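Local coordinates for protein alternansucrase (Leuconostoc mesenteroides, PDB 6HVG) that belongs to glycoside hydrolase family 70 and is a large multidomain protein that also carries choline-binding and cell-wall-binding type repeats, at residues A[1331-1335]-A[1358-1362]; A[1323-1327]-A[1343-1347]. All coordinates share one frame; numbering follows the deposited sequence.

Contact 1 of 2, residues A[1331-1335]-A[1358-1362]; sequences YMVRS and FMPNG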
loop_
_atom_site.group_PDB
_atom_site.type_symbol
_atom_site.label_atom_id
_atom_site.label_comp_id
_atom_site.label_asym_id
_atom_site.label_seq_id
_atom_site.Cartn_x
_atom_site.Cartn_y
_atom_site.Cartn_z
ATOM N N TYR A 1331 -34.296 -5.956 -31.004
ATOM C CA TYR A 1331 -35.427 -6.579 -30.330
ATOM C C TYR A 1331 -35.017 -7.225 -29.020
ATOM O O TYR A 1331 -34.029 -7.931 -28.960
ATOM C CB TYR A 1331 -36.095 -7.631 -31.244
ATOM C CG TYR A 1331 -36.946 -7.024 -32.340
ATOM C CD1 TYR A 1331 -38.123 -6.369 -32.036
ATOM C CD2 TYR A 1331 -36.556 -7.076 -33.679
ATOM C CE1 TYR A 1331 -38.900 -5.807 -33.024
ATOM C CE2 TYR A 1331 -37.325 -6.500 -34.671
ATOM C CZ TYR A 1331 -38.488 -5.871 -34.334
ATOM O OH TYR A 1331 -39.271 -5.300 -35.307
ATOM N N MET A 1332 -35.792 -6.967 -27.983
ATOM C CA MET A 1332 -35.631 -7.601 -26.691
ATOM C C MET A 1332 -35.642 -9.106 -26.849
ATOM O O MET A 1332 -36.437 -9.647 -27.614
ATOM C CB MET A 1332 -36.788 -7.160 -25.784
ATOM C CG MET A 1332 -36.828 -7.770 -24.415
ATOM S SD MET A 1332 -38.309 -7.314 -23.499
ATOM C CE MET A 1332 -38.005 -5.574 -23.250
ATOM N N VAL A 1333 -34.762 -9.785 -26.130
ATOM C CA VAL A 1333 -34.719 -11.248 -26.133
ATOM C C VAL A 1333 -35.673 -11.744 -25.071
ATOM O O VAL A 1333 -35.655 -11.246 -23.939
ATOM C CB VAL A 1333 -33.289 -11.770 -25.832
ATOM C CG1 VAL A 1333 -33.282 -13.253 -25.493
ATOM C CG2 VAL A 1333 -32.361 -11.464 -27.014
ATOM N N ARG A 1334 -36.493 -12.728 -25.431
ATOM C CA ARG A 1334 -37.529 -13.252 -24.547
ATOM C C ARG A 1334 -37.688 -14.742 -24.772
ATOM O O ARG A 1334 -37.598 -15.199 -25.892
ATOM C CB ARG A 1334 -38.869 -12.563 -24.864
ATOM C CG ARG A 1334 -38.850 -11.032 -24.814
ATOM C CD ARG A 1334 -40.215 -10.421 -25.100
ATOM N NE ARG A 1334 -40.565 -10.600 -26.501
ATOM C CZ ARG A 1334 -41.714 -11.080 -26.954
ATOM N NH1 ARG A 1334 -42.701 -11.414 -26.128
ATOM N NH2 ARG A 1334 -41.867 -11.215 -28.259
ATOM N N SER A 1335 -37.984 -15.495 -23.727
ATOM C CA SER A 1335 -38.146 -16.938 -23.878
ATOM C C SER A 1335 -39.500 -17.268 -24.473
ATOM O O SER A 1335 -40.521 -16.659 -24.137
ATOM C CB SER A 1335 -37.942 -17.663 -22.541
ATOM O OG SER A 1335 -38.967 -17.363 -21.602
ATOM N N PHE A 1358 -33.401 -15.236 -19.845
ATOM C CA PHE A 1358 -34.465 -14.231 -20.030
ATOM C C PHE A 1358 -35.852 -14.845 -19.962
ATOM O O PHE A 1358 -36.093 -15.891 -20.545
ATOM C CB PHE A 1358 -34.301 -13.489 -21.349
ATOM C CG PHE A 1358 -32.997 -12.797 -21.472
ATOM C CD1 PHE A 1358 -32.765 -11.667 -20.716
ATOM C CD2 PHE A 1358 -32.004 -13.267 -22.292
ATOM C CE1 PHE A 1358 -31.562 -10.977 -20.787
ATOM C CE2 PHE A 1358 -30.785 -12.601 -22.370
ATOM C CZ PHE A 1358 -30.554 -11.456 -21.605
ATOM N N MET A 1359 -36.768 -14.169 -19.267
ATOM C CA MET A 1359 -38.097 -14.711 -19.042
ATOM C C MET A 1359 -39.003 -14.403 -20.232
ATOM O O MET A 1359 -38.568 -13.795 -21.201
ATOM C CB MET A 1359 -38.640 -14.177 -17.722
ATOM C CG MET A 1359 -37.707 -14.482 -16.545
ATOM S SD MET A 1359 -38.576 -14.361 -14.976
ATOM C CE MET A 1359 -37.553 -13.326 -13.959
ATOM N N PRO A 1360 -40.250 -14.867 -20.221
ATOM C CA PRO A 1360 -41.081 -14.605 -21.400
ATOM C C PRO A 1360 -41.337 -13.103 -21.613
ATOM O O PRO A 1360 -41.572 -12.689 -22.739
ATOM C CB PRO A 1360 -42.383 -15.326 -21.085
ATOM C CG PRO A 1360 -42.059 -16.318 -20.028
ATOM C CD PRO A 1360 -40.917 -15.745 -19.250
ATOM N N ASN A 1361 -41.288 -12.318 -20.532
ATOM C CA ASN A 1361 -41.394 -10.874 -20.617
ATOM C C ASN A 1361 -40.039 -10.190 -20.728
ATOM O O ASN A 1361 -39.941 -8.965 -20.630
ATOM C CB ASN A 1361 -42.167 -10.305 -19.421
ATOM C CG ASN A 1361 -41.508 -10.624 -18.111
ATOM O OD1 ASN A 1361 -40.417 -11.184 -18.074
ATOM N ND2 ASN A 1361 -42.174 -10.299 -17.030
ATOM N N GLY A 1362 -38.973 -10.979 -20.916
ATOM C CA GLY A 1362 -37.630 -10.445 -21.254
ATOM C C GLY A 1362 -36.783 -10.029 -20.078
ATOM O O GLY A 1362 -35.649 -9.597 -20.267
HETATM O O HOH W 1 -34.430 -9.173 -22.446
#

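Contact 2 of 2, residues A[1323-1327]-A[1343-1347]; sequences WYYFD and RTVET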
loop_
_atom_site.group_PDB
_atom_site.type_symbol
_atom_site.label_atom_id
_atom_site.label_comp_id
_atom_site.label_asym_id
_atom_site.label_seq_id
_atom_site.Cartn_x
_atom_site.Cartn_y
_atom_site.Cartn_z
ATOM N N TRP A 1323 -33.630 -5.870 -15.863
ATOM C CA TRP A 1323 -32.655 -5.788 -16.942
ATOM C C TRP A 1323 -33.114 -6.563 -18.145
ATOM O O TRP A 1323 -33.747 -7.616 -18.016
ATOM C CB TRP A 1323 -31.292 -6.317 -16.484
ATOM C CG TRP A 1323 -30.534 -5.336 -15.665
ATOM C CD1 TRP A 1323 -30.633 -5.145 -14.307
ATOM C CD2 TRP A 1323 -29.577 -4.385 -16.135
ATOM N NE1 TRP A 1323 -29.777 -4.157 -13.914
ATOM C CE2 TRP A 1323 -29.110 -3.674 -15.010
ATOM C CE3 TRP A 1323 -29.038 -4.087 -17.394
ATOM C CZ2 TRP A 1323 -28.166 -2.654 -15.110
ATOM C CZ3 TRP A 1323 -28.070 -3.080 -17.485
ATOM C CH2 TRP A 1323 -27.656 -2.376 -16.349
ATOM N N TYR A 1324 -32.768 -6.039 -19.322
ATOM C CA TYR A 1324 -33.111 -6.646 -20.614
ATOM C C TYR A 1324 -31.908 -6.645 -21.553
ATOM O O TYR A 1324 -31.014 -5.805 -21.420
ATOM C CB TYR A 1324 -34.237 -5.841 -21.263
ATOM C CG TYR A 1324 -35.429 -5.647 -20.358
ATOM C CD1 TYR A 1324 -35.481 -4.579 -19.484
ATOM C CD2 TYR A 1324 -36.480 -6.544 -20.369
ATOM C CE1 TYR A 1324 -36.550 -4.400 -18.646
ATOM C CE2 TYR A 1324 -37.563 -6.375 -19.543
ATOM C CZ TYR A 1324 -37.595 -5.308 -18.684
ATOM O OH TYR A 1324 -38.671 -5.157 -17.848
ATOM N N TYR A 1325 -31.891 -7.582 -22.497
ATOM C CA TYR A 1325 -30.913 -7.549 -23.575
ATOM C C TYR A 1325 -31.615 -7.377 -24.934
ATOM O O TYR A 1325 -32.553 -8.095 -25.258
ATOM C CB TYR A 1325 -30.080 -8.829 -23.588
ATOM C CG TYR A 1325 -29.132 -8.849 -24.734
ATOM C CD1 TYR A 1325 -28.076 -7.947 -24.800
ATOM C CD2 TYR A 1325 -29.299 -9.717 -25.783
ATOM C CE1 TYR A 1325 -27.226 -7.925 -25.886
ATOM C CE2 TYR A 1325 -28.446 -9.699 -26.866
ATOM C CZ TYR A 1325 -27.427 -8.797 -26.910
ATOM O OH TYR A 1325 -26.559 -8.793 -27.970
ATOM N N PHE A 1326 -31.140 -6.411 -25.713
ATOM C CA PHE A 1326 -31.645 -6.162 -27.042
ATOM C C PHE A 1326 -30.622 -6.630 -28.065
ATOM O O PHE A 1326 -29.469 -6.181 -28.038
ATOM C CB PHE A 1326 -31.961 -4.654 -27.232
ATOM C CG PHE A 1326 -33.159 -4.204 -26.460
ATOM C CD1 PHE A 1326 -33.074 -3.991 -25.111
ATOM C CD2 PHE A 1326 -34.381 -4.033 -27.076
ATOM C CE1 PHE A 1326 -34.180 -3.602 -24.387
ATOM C CE2 PHE A 1326 -35.490 -3.643 -26.358
ATOM C CZ PHE A 1326 -35.393 -3.429 -25.011
ATOM N N ASP A 1327 -31.062 -7.496 -28.980
ATOM C CA ASP A 1327 -30.182 -8.112 -29.984
ATOM C C ASP A 1327 -29.736 -7.149 -31.080
ATOM O O ASP A 1327 -30.129 -5.975 -31.098
ATOM C CB ASP A 1327 -30.833 -9.383 -30.565
ATOM C CG ASP A 1327 -32.134 -9.118 -31.342
ATOM O OD1 ASP A 1327 -32.275 -8.039 -31.956
ATOM O OD2 ASP A 1327 -33.017 -10.010 -31.358
ATOM N N ARG A 1343 -29.886 -18.083 -22.940
ATOM C CA ARG A 1343 -29.322 -17.598 -24.182
ATOM C C ARG A 1343 -27.901 -17.144 -23.976
ATOM O O ARG A 1343 -27.573 -16.518 -22.975
ATOM C CB ARG A 1343 -30.136 -16.425 -24.740
ATOM C CG ARG A 1343 -29.829 -16.077 -26.221
ATOM C CD ARG A 1343 -30.415 -14.735 -26.571
ATOM N NE ARG A 1343 -30.356 -14.315 -27.974
ATOM C CZ ARG A 1343 -29.334 -13.673 -28.521
ATOM N NH1 ARG A 1343 -28.208 -13.462 -27.857
ATOM N NH2 ARG A 1343 -29.419 -13.274 -29.769
ATOM N N THR A 1344 -27.064 -17.458 -24.959
ATOM C CA THR A 1344 -25.685 -17.007 -25.008
ATOM C C THR A 1344 -25.660 -15.660 -25.664
ATOM O O THR A 1344 -26.120 -15.520 -26.769
ATOM C CB THR A 1344 -24.846 -17.974 -25.844
ATOM O OG1 THR A 1344 -24.811 -19.241 -25.184
ATOM C CG2 THR A 1344 -23.436 -17.461 -26.039
ATOM N N VAL A 1345 -25.093 -14.678 -24.988
ATOM C CA VAL A 1345 -25.012 -13.318 -25.486
ATOM C C VAL A 1345 -23.570 -12.932 -25.817
ATOM O O VAL A 1345 -22.702 -13.061 -24.982
ATOM C CB VAL A 1345 -25.580 -12.328 -24.426
ATOM C CG1 VAL A 1345 -25.559 -10.895 -24.931
ATOM C CG2 VAL A 1345 -26.995 -12.719 -24.022
ATOM N N GLU A 1346 -23.345 -12.439 -27.036
ATOM C CA GLU A 1346 -22.084 -11.812 -27.460
ATOM C C GLU A 1346 -22.319 -10.343 -27.837
ATOM O O GLU A 1346 -22.940 -10.096 -28.845
ATOM C CB GLU A 1346 -21.513 -12.567 -28.660
ATOM C CG GLU A 1346 -20.874 -13.910 -28.297
ATOM C CD GLU A 1346 -20.384 -14.707 -29.526
ATOM O OE1 GLU A 1346 -21.032 -14.642 -30.597
ATOM O OE2 GLU A 1346 -19.338 -15.394 -29.433
ATOM N N THR A 1347 -21.824 -9.396 -27.028
ATOM C CA THR A 1347 -22.105 -7.947 -27.158
ATOM C C THR A 1347 -20.870 -7.139 -27.484
ATOM O O THR A 1347 -19.753 -7.570 -27.212
ATOM C CB THR A 1347 -22.680 -7.337 -25.853
ATOM O OG1 THR A 1347 -23.596 -8.253 -25.280
ATOM C CG2 THR A 1347 -23.458 -6.007 -26.084
#

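Contact 1 of 2, residues A[1331-1335]-A[1358-1362]
Phe1358 meets Val1333 first. The two side chains approach obliquely, and Val1333 CG1 lies 3.4 Å from Phe1358 CD2. CG1 stands anti to the valine nitrogen (chi1 166°), which turns this methyl to the ring. Next, the CB of Met1359 is directed away, and the side chain touches Phe360 and Tyr362 of strand 360-363. Its carbonyl is the polar centre of the contact. Met1359 O accepts Ser1335 N at 3.1 Å, nearly straight at the hydrogen (166°), with the donor well above the carbonyl plane. Gly1362 N reaches the same oxygen from the opposite face and closes the type I turn 1359-1362. Pro1360 lays its ring beside Ser1335 OG, with CD 3.5 Å from OG. The aliphatic part of Arg1334 runs past Pro1360 O. Asn1361 directs its CB away from the loop 1331-1335, and its buried amide gives ND2 to Glu375 O. Asn1361 O is 3.7 Å from Met1332 SD. Gly1362 has positive phi, and its CA packs against Arg1334 CG and Met1332 SD. A water donates to Val1333 O at 2.8 Å. The polar part thus rests on one backbone carbonyl tying the turn to the loop 1331-1335, with Val1333 on Phe1358 as the apolar part.

Contact 2 of 2, residues A[1323-1327]-A[1343-1347]
Tyr1325 and Val1345 form the centre of this contact. Their side chains come from opposite directions, and Val1345 CG1 sits over one face of the phenol ring. It makes a CH-pi contact 3.5 Å from the Tyr1325 ring centroid, 16° off the ring normal. The methyl is shifted toward the rim, and the nearest ring atom is CZ. Tyr1325 CG is anti to its own nitrogen (chi1 177°), which sends the ring straight across to the facing strand. Val1345 CG1 is likewise anti to its nitrogen and reaches out to meet it.

Two further residues flank the ring. Arg1343 extends from CG to NE and crosses the tyrosine at about a right angle. Its NH1 comes to 3.9 Å from Tyr1325 CE2, with the guanidinium and ring planes 49° apart. Thr1347 slides past the ring, and its OG1 lies 3.7 Å from Tyr1325 CE1. Beside this group, Arg1343 NH2 is 5.1 Å from Asp1327 OD2. That is too far for a salt bridge, although the opposite charges may attract weakly.

The polar ends are positioned from outside. Tyr1325 OH bonds to Asp1313 OD1, which fixes the far end of the ring. Asp1327 OD1 accepts from Tyr1331 N, a few residues on in the chain. The backbone of Thr1347 is held as well, its N bonding to Asn1353 OD1.

The strands 1323-1326 and 1342-1345 belong to two separate two-stranded antiparallel sheets, and their CA atoms stay at least 8.5 Å apart. Side chains fill the space between these successive hairpins. Phe1315 on strand 1314-1317 meets the Tyr1325 ring and also touches Val1345 and Thr1347. Strand 1314-1317 is the hairpin partner of 1323-1326, and strand 1354-1357 pairs with 1342-1345.

Overall arrangement
Contact 2 joins two successive beta hairpins of the C-terminal repeat region, and contact 1 joins the loops that follow them. Their centres are about 9 Å apart. Contact 2 uses the strands and depends on side chains packed between two sheets. Contact 1 lies after strands 1323-1326 and 1354-1357, and its polar part is backbone bonding around a turn. Both are partly buried; contact 1 has no exposed residue among those that touch, whereas contact 2 reaches the surface at Glu1346. They meet directly: Val1333 N probably bonds to Tyr1325 O at 2.9 Å, and the Phe1358 ring packs on Tyr1325 CB. The segments alternate along the chain.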